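Local coordinates for protein GCN5-related N-acetyltransferase (Sphaerobacter thermophilus, PDB 3TT2) that probably transfers acyl groups, most likely acetyl from acetyl-CoA, as a GNAT-family enzyme with two acetyltransferase-like regions in one chain, at residues A[285-290]-A[294-299]; A[48-53]-A[242-247]; A[29-34]-A[41-46]; A[71-76]-A[98-103]. All blocks are in the same frame, centred on the assembly; numbering follows the deposited sequence.

Interaction 1. Residues A[285-290]-A[294-299]; sequences LSVDAE and GAPRLY
The two backbones come nearest at Ala-289 and Ala-295, 6.1 Å between their CA atoms, and beside this point Ala-289 CB rests on Gly-294 O at 3.6 Å. Beyond Glu-290 the chain turns back and returns alongside the strand without a direct hydrogen bond; a water closes the gap instead, donating to Glu-290 O (3.1 Å) and accepting from Gly-294 N (2.8 Å). The strand's alternation turns Leu-285, Val-287 and Ala-289 toward the returning chain. With chi1 at 77°, Val-287 CG1 lies between the backbone N and carbonyl carbon and meets Ala-295 CB (4.0 Å), with the CD corner of Pro-296 just beyond. From the same side of the Tyr-299 ring plane Leu-285 CD1 reaches CE1, 3.6 Å away, while Val-287 CG2 sits near the CE2 and OH end, both obliquely; Leu-298 CD2 covers the opposite face near its rim. Pro-296 CG lies at the ring edge, in plane. Leu-268 of helix 263-278 and Met-156 of strand 148-159 also pack on the tyrosine. A strand followed by a short helix folded back on its flank matches the beta5-alpha4 connection of the GNAT fold, here in the C-terminal acetyltransferase region.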
loop_
_atom_site.group_PDB
_atom_site.type_symbol
_atom_site.label_atom_id
_atom_site.label_comp_id
_atom_site.label_asym_id
_atom_site.label_seq_id
_atom_site.Cartn_x
_atom_site.Cartn_y
_atom_site.Cartn_z
ATOM N N LEU A 285 4.541 8.086 1.526
ATOM C CA LEU A 285 3.252 7.824 0.931
ATOM C C LEU A 285 3.461 7.110 -0.388
ATOM O O LEU A 285 4.588 6.856 -0.816
ATOM C CB LEU A 285 2.454 9.113 0.737
ATOM C CG LEU A 285 3.042 10.220 -0.136
ATOM C CD1 LEU A 285 2.804 9.961 -1.611
ATOM C CD2 LEU A 285 2.449 11.548 0.253
ATOM N N SER A 286 2.355 6.822 -1.045
ATOM C CA SER A 286 2.390 5.972 -2.202
ATOM C C SER A 286 1.530 6.576 -3.318
ATOM O O SER A 286 0.423 7.057 -3.072
ATOM C CB SER A 286 1.886 4.597 -1.784
ATOM O OG SER A 286 1.868 3.720 -2.875
ATOM N N VAL A 287 2.040 6.586 -4.544
ATOM C CA VAL A 287 1.241 7.111 -5.650
ATOM C C VAL A 287 1.271 6.259 -6.921
ATOM O O VAL A 287 2.325 5.830 -7.359
ATOM C CB VAL A 287 1.551 8.605 -5.958
ATOM C CG1 VAL A 287 2.842 8.760 -6.712
ATOM C CG2 VAL A 287 0.417 9.214 -6.755
ATOM N N ASP A 288 0.082 5.998 -7.467
ATOM C CA ASP A 288 -0.108 5.337 -8.757
ATOM C C ASP A 288 0.190 6.261 -9.920
ATOM O O ASP A 288 -0.168 7.438 -9.909
ATOM C CB ASP A 288 -1.548 4.871 -8.895
ATOM C CG ASP A 288 -1.928 3.902 -7.829
ATOM O OD1 ASP A 288 -2.039 4.322 -6.654
ATOM O OD2 ASP A 288 -2.102 2.716 -8.162
ATOM N N ALA A 289 0.842 5.714 -10.934
ATOM C CA ALA A 289 1.153 6.471 -12.128
ATOM C C ALA A 289 1.150 5.508 -13.306
ATOM O O ALA A 289 1.563 4.363 -13.151
ATOM C CB ALA A 289 2.513 7.143 -11.968
ATOM N N GLU A 290 0.677 5.956 -14.466
ATOM C CA GLU A 290 0.688 5.120 -15.674
ATOM C C GLU A 290 2.126 4.697 -15.990
ATOM O O GLU A 290 3.052 5.466 -15.762
ATOM C CB GLU A 290 0.091 5.893 -16.857
ATOM C CG GLU A 290 -0.163 5.077 -18.121
ATOM C CD GLU A 290 -0.210 5.948 -19.383
ATOM O OE1 GLU A 290 -0.539 7.152 -19.277
ATOM O OE2 GLU A 290 0.101 5.434 -20.480
ATOM N N GLY A 294 6.094 8.561 -14.521
ATOM C CA GLY A 294 6.736 9.098 -13.342
ATOM C C GLY A 294 5.714 9.706 -12.417
ATOM O O GLY A 294 4.579 9.921 -12.800
ATOM N N ALA A 295 6.115 9.984 -11.184
ATOM C CA ALA A 295 5.201 10.594 -10.221
ATOM C C ALA A 295 4.927 12.055 -10.587
ATOM O O ALA A 295 5.761 12.717 -11.226
ATOM C CB ALA A 295 5.748 10.463 -8.812
ATOM N N PRO A 296 3.732 12.544 -10.233
ATOM C CA PRO A 296 3.343 13.933 -10.445
ATOM C C PRO A 296 4.368 14.878 -9.857
ATOM O O PRO A 296 4.888 14.611 -8.758
ATOM C CB PRO A 296 2.073 14.041 -9.632
ATOM C CG PRO A 296 1.497 12.709 -9.710
ATOM C CD PRO A 296 2.643 11.772 -9.620
ATOM N N ARG A 297 4.630 15.987 -10.551
ATOM C CA ARG A 297 5.588 16.969 -10.058
ATOM C C ARG A 297 5.223 17.436 -8.647
ATOM O O ARG A 297 6.077 17.926 -7.923
ATOM C CB ARG A 297 5.746 18.147 -11.026
ATOM C CG ARG A 297 6.515 17.793 -12.303
ATOM C CD ARG A 297 6.792 19.035 -13.129
ATOM N NE ARG A 297 7.305 18.707 -14.457
ATOM C CZ ARG A 297 8.589 18.580 -14.762
ATOM N NH1 ARG A 297 9.516 18.753 -13.833
ATOM N NH2 ARG A 297 8.946 18.279 -16.001
ATOM N N LEU A 298 3.969 17.221 -8.249
ATOM C CA LEU A 298 3.486 17.571 -6.922
ATOM C C LEU A 298 4.407 17.123 -5.792
ATOM O O LEU A 298 4.695 17.887 -4.866
ATOM C CB LEU A 298 2.133 16.908 -6.693
ATOM C CG LEU A 298 1.623 16.940 -5.253
ATOM C CD1 LEU A 298 1.472 18.375 -4.742
ATOM C CD2 LEU A 298 0.332 16.170 -5.077
ATOM N N TYR A 299 4.875 15.881 -5.869
ATOM C CA TYR A 299 5.528 15.240 -4.718
ATOM C C TYR A 299 6.962 15.700 -4.524
ATOM O O TYR A 299 7.388 15.995 -3.414
ATOM C CB TYR A 299 5.396 13.722 -4.821
ATOM C CG TYR A 299 3.940 13.325 -4.799
ATOM C CD1 TYR A 299 3.272 13.169 -3.590
ATOM C CD2 TYR A 299 3.209 13.177 -5.977
ATOM C CE1 TYR A 299 1.936 12.837 -3.545
ATOM C CE2 TYR A 299 1.854 12.860 -5.945
ATOM C CZ TYR A 299 1.227 12.687 -4.718
ATOM O OH TYR A 299 -0.103 12.358 -4.623
HETATM O O HOH W 1 5.263 5.975 -13.692
#

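Interaction 2. Residues A[48-53]-A[242-247]; sequences VLRDWE and ETAGKG
Arg-50 and the hairpin turn at Thr-243 and Ala-244 make the whole of this contact, which buries just 100 Å² in all. The close part is at the end of the arginine. Its CG stands anti to the backbone N (chi1 170°) and the chain then bends at chi3 (-58°), which carries the guanidinium across the gap to the turn. Ala-244 CB sits over one face of that flat group, 3.6 Å from Arg-50 NH2, and the Thr-243 methyl CG2 comes in obliquely, 3.7 Å from Arg-50 NE and 3.9 Å from CD. The arginine and threonine side chains run past each other in opposite directions. No hydrogen bond or salt bridge crosses; the methyls pack on the guanidinium by van der Waals contact.

The rest is loose. The contact lies at the protein surface, and Ala-244 is exposed even though its methyl packs on the arginine. The nearest backbones, at Arg-50 and Ala-244, remain 10.0 Å apart between CA atoms. Arg-50 NH2 makes a long, weak ion pair with Glu-46 OE2 on its own helix, while Lys-246 turns to similarly weak pairs with Glu-282 and Glu-284. Two backbone bonds close the turn: Thr-243 N to Lys-246 O (2.8 Å) and Lys-246 N to Thr-243 O (3.0 Å) enclose two residues, both with positive phi. This is a beta hairpin with a two-residue type I' turn (Ala-244 and Gly-245 at its corners), joining strands 233-243 and 246-254 of the C-terminal GNAT region and touched by helix 45-51 of the N-terminal one.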
loop_
_atom_site.group_PDB
_atom_site.type_symbol
_atom_site.label_atom_id
_atom_site.label_comp_id
_atom_site.label_asym_id
_atom_site.label_seq_id
_atom_site.Cartn_x
_atom_site.Cartn_y
_atom_site.Cartn_z
ATOM N N VAL A 48 6.542 -7.544 10.878
ATOM C CA VAL A 48 5.840 -8.763 10.485
ATOM C C VAL A 48 4.633 -8.991 11.386
ATOM O O VAL A 48 3.511 -9.132 10.905
ATOM C CB VAL A 48 6.791 -9.986 10.509
ATOM C CG1 VAL A 48 6.025 -11.287 10.529
ATOM C CG2 VAL A 48 7.728 -9.953 9.319
ATOM N N LEU A 49 4.871 -8.982 12.693
ATOM C CA LEU A 49 3.823 -9.139 13.697
ATOM C C LEU A 49 2.703 -8.131 13.558
ATOM O O LEU A 49 1.556 -8.424 13.891
ATOM C CB LEU A 49 4.418 -8.960 15.080
ATOM C CG LEU A 49 5.466 -9.991 15.449
ATOM C CD1 LEU A 49 6.326 -9.415 16.555
ATOM C CD2 LEU A 49 4.794 -11.292 15.866
ATOM N N ARG A 50 3.061 -6.929 13.111
ATOM C CA ARG A 50 2.092 -5.862 12.901
ATOM C C ARG A 50 1.291 -6.064 11.618
ATOM O O ARG A 50 0.079 -5.855 11.594
ATOM C CB ARG A 50 2.788 -4.506 12.859
ATOM C CG ARG A 50 1.873 -3.375 12.411
ATOM C CD ARG A 50 2.602 -2.041 12.281
ATOM N NE ARG A 50 3.243 -1.624 13.525
ATOM C CZ ARG A 50 4.539 -1.773 13.783
ATOM N NH1 ARG A 50 5.335 -2.335 12.882
ATOM N NH2 ARG A 50 5.036 -1.363 14.941
ATOM N N ASP A 51 1.966 -6.464 10.547
ATOM C CA ASP A 51 1.288 -6.725 9.284
ATOM C C ASP A 51 0.490 -8.031 9.357
ATOM O O ASP A 51 -0.240 -8.380 8.427
ATOM C CB ASP A 51 2.276 -6.746 8.110
ATOM C CG ASP A 51 3.108 -5.468 8.012
ATOM O OD1 ASP A 51 2.874 -4.534 8.810
ATOM O OD2 ASP A 51 3.996 -5.393 7.132
ATOM N N TRP A 52 0.645 -8.763 10.456
ATOM C CA TRP A 52 -0.126 -9.978 10.674
ATOM C C TRP A 52 -1.371 -9.700 11.493
ATOM O O TRP A 52 -2.137 -10.618 11.795
ATOM C CB TRP A 52 0.708 -11.019 11.403
ATOM C CG TRP A 52 1.588 -11.816 10.524
ATOM C CD1 TRP A 52 1.587 -11.840 9.161
ATOM C CD2 TRP A 52 2.614 -12.725 10.943
ATOM N NE1 TRP A 52 2.543 -12.716 8.700
ATOM C CE2 TRP A 52 3.193 -13.268 9.776
ATOM C CE3 TRP A 52 3.103 -13.133 12.191
ATOM C CZ2 TRP A 52 4.239 -14.200 9.822
ATOM C CZ3 TRP A 52 4.134 -14.051 12.230
ATOM C CH2 TRP A 52 4.691 -14.575 11.054
ATOM N N GLU A 53 -1.552 -8.436 11.873
ATOM C CA GLU A 53 -2.678 -8.048 12.710
ATOM C C GLU A 53 -3.984 -8.339 11.992
ATOM O O GLU A 53 -4.905 -8.918 12.571
ATOM C CB GLU A 53 -2.590 -6.572 13.133
ATOM C CG GLU A 53 -1.559 -6.298 14.250
ATOM C CD GLU A 53 -1.801 -4.998 15.021
ATOM O OE1 GLU A 53 -2.738 -4.244 14.674
ATOM O OE2 GLU A 53 -1.049 -4.735 15.987
ATOM N N GLU A 242 0.243 8.172 12.051
ATOM C CA GLU A 242 1.562 7.857 12.591
ATOM C C GLU A 242 1.630 6.407 13.065
ATOM O O GLU A 242 0.879 5.984 13.936
ATOM C CB GLU A 242 1.903 8.790 13.745
ATOM C CG GLU A 242 3.345 8.729 14.135
ATOM C CD GLU A 242 3.580 8.978 15.612
ATOM O OE1 GLU A 242 3.302 10.105 16.091
ATOM O OE2 GLU A 242 4.063 8.039 16.290
ATOM N N THR A 243 2.530 5.631 12.493
ATOM C CA THR A 243 2.701 4.265 12.968
ATOM C C THR A 243 4.157 3.992 13.313
ATOM O O THR A 243 5.038 4.159 12.472
ATOM C CB THR A 243 2.219 3.238 11.934
ATOM O OG1 THR A 243 0.814 3.405 11.714
ATOM C CG2 THR A 243 2.476 1.833 12.433
ATOM N N ALA A 244 4.401 3.587 14.552
ATOM C CA ALA A 244 5.742 3.224 14.983
ATOM C C ALA A 244 6.734 4.352 14.736
ATOM O O ALA A 244 7.844 4.117 14.248
ATOM C CB ALA A 244 6.200 1.958 14.264
ATOM N N GLY A 245 6.324 5.576 15.046
ATOM C CA GLY A 245 7.191 6.731 14.883
ATOM C C GLY A 245 7.529 7.104 13.449
ATOM O O GLY A 245 8.477 7.861 13.212
ATOM N N LYS A 246 6.774 6.557 12.493
ATOM C CA LYS A 246 6.903 6.941 11.085
ATOM C C LYS A 246 5.562 7.440 10.635
ATOM O O LYS A 246 4.532 6.986 11.136
ATOM C CB LYS A 246 7.351 5.780 10.190
ATOM C CG LYS A 246 8.739 5.288 10.479
ATOM C CD LYS A 246 9.208 4.325 9.412
ATOM C CE LYS A 246 9.318 5.006 8.049
ATOM N NZ LYS A 246 10.257 4.270 7.131
ATOM N N GLY A 247 5.563 8.426 9.749
ATOM C CA GLY A 247 4.311 8.901 9.184
ATOM C C GLY A 247 3.876 8.162 7.932
ATOM O O GLY A 247 4.701 7.742 7.124
#

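Interaction 3. Residues A[29-34]-A[41-46]; sequences LIAACQ and PDASAE
Gln-34 reaches out from helix 23-36 with its amide oxygen directed at the backbone of the 41-46 segment, and OE1 accepts a hydrogen bond from Ala-43 N at 2.7 Å. The bond is nearly straight at the hydrogen (166°), the C=O...N angle is 147°, and the donor lies in the carbonyl plane of the amide. A chi1 of 67° sets CG between the backbone N and carbonyl carbon, and from there the chain is extended, projecting OE1 to where the loop turns. Asp-42 N is also close to OE1, 2.8 Å, but its angle is too poor for a bond. Helices 23-36 and 45-51 correspond to the alpha1-alpha2 pair of the GNAT fold, and this contact pins the loop between them to the first helix. Nearer the helix the packing is between small groups: the Ala-43 methyl points at the helix, 4.1 Å from Ile-30 CB and 4.2 Å from Ala-31 CB. Pro-41 CB approaches that same Ala-31 CB at 4.2 Å. Ile-30 offers its branch point here, whereas the far end of its side chain leads away; the residue also packs on Tyr-90 of strand 84-91. One residue past Ala-43, Ser-44 takes the N-cap position of helix 45-51, its OG hydrogen-bonded to Glu-47 N.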
loop_
_atom_site.group_PDB
_atom_site.type_symbol
_atom_site.label_atom_id
_atom_site.label_comp_id
_atom_site.label_asym_id
_atom_site.label_seq_id
_atom_site.Cartn_x
_atom_site.Cartn_y
_atom_site.Cartn_z
ATOM N N LEU A 29 14.069 -13.346 6.234
ATOM C CA LEU A 29 13.874 -13.751 4.853
ATOM C C LEU A 29 13.573 -12.528 3.985
ATOM O O LEU A 29 14.117 -12.379 2.891
ATOM C CB LEU A 29 12.753 -14.784 4.753
ATOM C CG LEU A 29 12.042 -14.931 3.407
ATOM C CD1 LEU A 29 13.002 -15.309 2.297
ATOM C CD2 LEU A 29 10.944 -15.970 3.522
ATOM N N ILE A 30 12.704 -11.653 4.479
ATOM C CA ILE A 30 12.373 -10.419 3.773
ATOM C C ILE A 30 13.606 -9.544 3.673
ATOM O O ILE A 30 13.841 -8.887 2.659
ATOM C CB ILE A 30 11.321 -9.591 4.530
ATOM C CG1 ILE A 30 10.153 -10.463 4.992
ATOM C CG2 ILE A 30 10.842 -8.441 3.670
ATOM C CD1 ILE A 30 9.505 -11.220 3.893
ATOM N N ALA A 31 14.383 -9.524 4.750
ATOM C CA ALA A 31 15.578 -8.705 4.800
ATOM C C ALA A 31 16.569 -9.165 3.741
ATOM O O ALA A 31 17.132 -8.350 3.009
ATOM C CB ALA A 31 16.188 -8.762 6.176
ATOM N N ALA A 32 16.766 -10.475 3.650
ATOM C CA ALA A 32 17.667 -11.042 2.652
ATOM C C ALA A 32 17.181 -10.713 1.246
ATOM O O ALA A 32 17.987 -10.444 0.351
ATOM C CB ALA A 32 17.803 -12.550 2.839
ATOM N N CYS A 33 15.861 -10.722 1.066
ATOM C CA CYS A 33 15.235 -10.367 -0.214
ATOM C C CYS A 33 15.339 -8.876 -0.550
ATOM O O CYS A 33 15.685 -8.516 -1.679
ATOM C CB CYS A 33 13.764 -10.787 -0.244
ATOM S SG CYS A 33 13.498 -12.537 -0.535
ATOM N N GLN A 34 15.028 -8.017 0.422
ATOM C CA GLN A 34 15.063 -6.575 0.189
ATOM C C GLN A 34 16.498 -6.103 0.042
ATOM O O GLN A 34 16.759 -5.044 -0.519
ATOM C CB GLN A 34 14.330 -5.799 1.291
ATOM C CG GLN A 34 14.973 -5.851 2.658
ATOM C CD GLN A 34 14.166 -5.088 3.690
ATOM O OE1 GLN A 34 14.454 -5.134 4.884
ATOM N NE2 GLN A 34 13.145 -4.381 3.231
ATOM N N PRO A 41 18.278 -3.450 4.604
ATOM C CA PRO A 41 17.501 -4.373 5.432
ATOM C C PRO A 41 16.778 -3.656 6.573
ATOM O O PRO A 41 17.222 -3.679 7.720
ATOM C CB PRO A 41 18.568 -5.323 5.978
ATOM C CG PRO A 41 19.646 -5.288 4.950
ATOM C CD PRO A 41 19.686 -3.863 4.496
ATOM N N ASP A 42 15.664 -3.015 6.236
ATOM C CA ASP A 42 14.809 -2.374 7.220
ATOM C C ASP A 42 14.086 -3.424 8.060
ATOM O O ASP A 42 13.898 -3.241 9.259
ATOM C CB ASP A 42 13.778 -1.503 6.502
ATOM C CG ASP A 42 12.988 -0.626 7.446
ATOM O OD1 ASP A 42 13.204 -0.692 8.675
ATOM O OD2 ASP A 42 12.135 0.135 6.947
ATOM N N ALA A 43 13.723 -4.536 7.424
ATOM C CA ALA A 43 12.751 -5.489 7.964
ATOM C C ALA A 43 13.028 -5.974 9.386
ATOM O O ALA A 43 14.163 -6.299 9.738
ATOM C CB ALA A 43 12.609 -6.667 7.033
ATOM N N SER A 44 11.974 -6.007 10.198
ATOM C CA SER A 44 12.051 -6.493 11.574
ATOM C C SER A 44 10.871 -7.419 11.853
ATOM O O SER A 44 9.827 -7.313 11.211
ATOM C CB SER A 44 12.037 -5.324 12.563
ATOM O OG SER A 44 10.787 -4.653 12.555
ATOM N N ALA A 45 11.040 -8.329 12.805
ATOM C CA ALA A 45 9.960 -9.217 13.212
ATOM C C ALA A 45 8.801 -8.398 13.755
ATOM O O ALA A 45 7.643 -8.790 13.640
ATOM C CB ALA A 45 10.441 -10.192 14.257
ATOM N N GLU A 46 9.129 -7.255 14.343
ATOM C CA GLU A 46 8.136 -6.325 14.843
ATOM C C GLU A 46 7.148 -5.897 13.759
ATOM O O GLU A 46 5.939 -5.849 13.998
ATOM C CB GLU A 46 8.841 -5.103 15.387
ATOM C CG GLU A 46 7.927 -4.129 16.056
ATOM C CD GLU A 46 8.686 -2.975 16.671
ATOM O OE1 GLU A 46 9.702 -3.221 17.367
ATOM O OE2 GLU A 46 8.270 -1.820 16.447
#

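Interaction 4. Residues A[71-76]-A[98-103]; sequences AAAYAD and MGLGTW. With SO4 (sulfate ion), chain I.
Leu-100, with chi1 at -114°, directs its CD2 methyl from the first turn of helix 100-115 onto strand 71-80, where it lies 3.9 Å from Ala-72 CB and 4.4 Å from Ala-73 CB. One methyl can meet two successive strand residues because both alanines pair with Val-64 in a classic beta bulge: Ala-72 takes near-helical backbone angles, the usual alternation is interrupted, and both CB atoms face the helix. All three residues are buried, and Phe-13 and Phe-95 further cover Ala-72.

The backbone that presents Leu-100 also grips a sulfate ion. Thr-102 N donates to sulfate O3 at 2.7 Å, with an N-H...O angle of 156°, and Gly-101 N lies close to O3 as well, at 2.9 Å. Gly-99 N donates to sulfate O4, though the modelled length of 2.5 Å is doubtful. This is the anion site of the GNAT R-x-x-G-x-G motif, of which Gly-99 is the last glycine. In relatives it holds the pyrophosphate of acetyl-CoA, so the sulfate, probably from the crystallisation liquor, may mark the cofactor's place. Gly-99 is the helix N-cap, and the positive end of the helix dipole would favour an anion there. Thr-102 OG1 sits beside its own backbone N (chi1 -72°), which turns the hydroxyl toward the ion, but its approaches to sulfate O1 and O3 are weak, and it is also hydrogen-bonded to His-145 NE2. On the strand's other face, toward helix 23-36, Tyr-74 OH donates to Asp-76 OD2 at 3.1 Å.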
loop_
_atom_site.group_PDB
_atom_site.type_symbol
_atom_site.label_atom_id
_atom_site.label_comp_id
_atom_site.label_asym_id
_atom_site.label_seq_id
_atom_site.Cartn_x
_atom_site.Cartn_y
_atom_site.Cartn_z
ATOM N N ALA A 71 13.547 -20.298 6.941
ATOM C CA ALA A 71 12.468 -19.997 6.022
ATOM C C ALA A 71 13.018 -19.743 4.619
ATOM O O ALA A 71 13.705 -18.751 4.357
ATOM C CB ALA A 71 11.723 -18.774 6.513
ATOM N N ALA A 72 12.629 -20.616 3.700
ATOM C CA ALA A 72 13.094 -20.566 2.322
ATOM C C ALA A 72 12.305 -19.540 1.533
ATOM O O ALA A 72 12.856 -18.793 0.733
ATOM C CB ALA A 72 12.992 -21.934 1.678
ATOM N N ALA A 73 10.997 -19.526 1.756
ATOM C CA ALA A 73 10.113 -18.596 1.067
ATOM C C ALA A 73 8.847 -18.349 1.878
ATOM O O ALA A 73 8.477 -19.153 2.736
ATOM C CB ALA A 73 9.773 -19.115 -0.332
ATOM N N TYR A 74 8.207 -17.215 1.621
ATOM C CA TYR A 74 6.977 -16.867 2.310
ATOM C C TYR A 74 6.099 -15.970 1.460
ATOM O O TYR A 74 6.602 -15.095 0.756
ATOM C CB TYR A 74 7.300 -16.181 3.631
ATOM C CG TYR A 74 6.172 -15.378 4.239
ATOM C CD1 TYR A 74 6.038 -14.026 3.969
ATOM C CD2 TYR A 74 5.260 -15.967 5.115
ATOM C CE1 TYR A 74 5.017 -13.282 4.542
ATOM C CE2 TYR A 74 4.235 -15.228 5.697
ATOM C CZ TYR A 74 4.115 -13.883 5.407
ATOM O OH TYR A 74 3.105 -13.132 5.982
ATOM N N ALA A 75 4.788 -16.168 1.566
ATOM C CA ALA A 75 3.821 -15.261 0.953
ATOM C C ALA A 75 2.555 -15.078 1.797
ATOM O O ALA A 75 2.137 -15.979 2.530
ATOM C CB ALA A 75 3.475 -15.724 -0.442
ATOM N N ASP A 76 1.966 -13.890 1.708
ATOM C CA ASP A 76 0.650 -13.623 2.298
ATOM C C ASP A 76 -0.270 -12.939 1.266
ATOM O O ASP A 76 0.220 -12.404 0.280
ATOM C CB ASP A 76 0.768 -12.814 3.602
ATOM C CG ASP A 76 1.330 -11.390 3.399
ATOM O OD1 ASP A 76 1.288 -10.841 2.274
ATOM O OD2 ASP A 76 1.802 -10.800 4.401
HETATM N N MSE A 98 15.002 -22.518 -8.115
HETATM C CA MSE A 98 14.630 -23.869 -7.687
HETATM C C MSE A 98 13.181 -24.282 -7.969
HETATM O O MSE A 98 12.765 -25.390 -7.623
HETATM C CB MSE A 98 14.968 -24.074 -6.217
HETATM C CG MSE A 98 16.426 -23.848 -5.906
HETATM SE SE MSE A 98 16.858 -24.461 -4.118
HETATM C CE MSE A 98 16.557 -26.369 -4.373
ATOM N N GLY A 99 12.413 -23.378 -8.561
ATOM C CA GLY A 99 10.998 -23.617 -8.776
ATOM C C GLY A 99 10.154 -23.106 -7.621
ATOM O O GLY A 99 8.931 -23.244 -7.625
ATOM N N LEU A 100 10.815 -22.502 -6.638
ATOM C CA LEU A 100 10.156 -22.038 -5.424
ATOM C C LEU A 100 9.319 -20.777 -5.637
ATOM O O LEU A 100 8.202 -20.680 -5.129
ATOM C CB LEU A 100 11.187 -21.807 -4.323
ATOM C CG LEU A 100 11.061 -22.755 -3.133
ATOM C CD1 LEU A 100 11.223 -24.204 -3.576
ATOM C CD2 LEU A 100 12.080 -22.396 -2.079
ATOM N N GLY A 101 9.854 -19.810 -6.377
ATOM C CA GLY A 101 9.090 -18.618 -6.718
ATOM C C GLY A 101 7.871 -18.957 -7.565
ATOM O O GLY A 101 6.822 -18.327 -7.432
ATOM N N THR A 102 8.009 -19.960 -8.434
ATOM C CA THR A 102 6.887 -20.464 -9.231
ATOM C C THR A 102 5.830 -21.088 -8.324
ATOM O O THR A 102 4.627 -20.902 -8.517
ATOM C CB THR A 102 7.338 -21.523 -10.273
ATOM O OG1 THR A 102 8.075 -20.891 -11.331
ATOM C CG2 THR A 102 6.138 -22.243 -10.864
ATOM N N TRP A 103 6.293 -21.819 -7.320
ATOM C CA TRP A 103 5.397 -22.475 -6.396
ATOM C C TRP A 103 4.502 -21.468 -5.669
ATOM O O TRP A 103 3.281 -21.622 -5.662
ATOM C CB TRP A 103 6.201 -23.298 -5.405
ATOM C CG TRP A 103 5.380 -24.267 -4.662
ATOM C CD1 TRP A 103 5.153 -25.571 -4.995
ATOM C CD2 TRP A 103 4.656 -24.025 -3.452
ATOM N NE1 TRP A 103 4.331 -26.159 -4.062
ATOM C CE2 TRP A 103 4.015 -25.229 -3.102
ATOM C CE3 TRP A 103 4.495 -22.911 -2.626
ATOM C CZ2 TRP A 103 3.226 -25.350 -1.956
ATOM C CZ3 TRP A 103 3.719 -23.031 -1.492
ATOM C CH2 TRP A 103 3.092 -24.243 -1.166
HETATM S S SO4 I . 11.829 -20.140 -9.807
HETATM O O1 SO4 I . 11.475 -20.080 -11.234
HETATM O O2 SO4 I . 12.380 -18.866 -9.320
HETATM O O3 SO4 I . 10.640 -20.479 -9.036
HETATM O O4 SO4 I . 12.828 -21.175 -9.561
#

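From the N terminus, interaction 3 closes first, a short loop joining helix 23-36 to the start of helix 45-51. Interaction 2 opens two residues later on that same helix and closes only at 242-247, a span that encloses interaction 4, which ties strand 71-80 to helix 100-115. Interaction 1 follows in series near the C-terminal end, and no loops cross. Interactions 3 and 4 meet where Leu-29 packs on strand 71-80; interactions 2 and 4 meet through a probable hydrogen bond from Trp-52 NE1 to Tyr-74 OH (2.8 Å). Interactions 3 and 4 lie within the N-terminal GNAT region, interaction 1 within the C-terminal one, and interaction 2 spans the two, its hairpin adjoining strand 282-290.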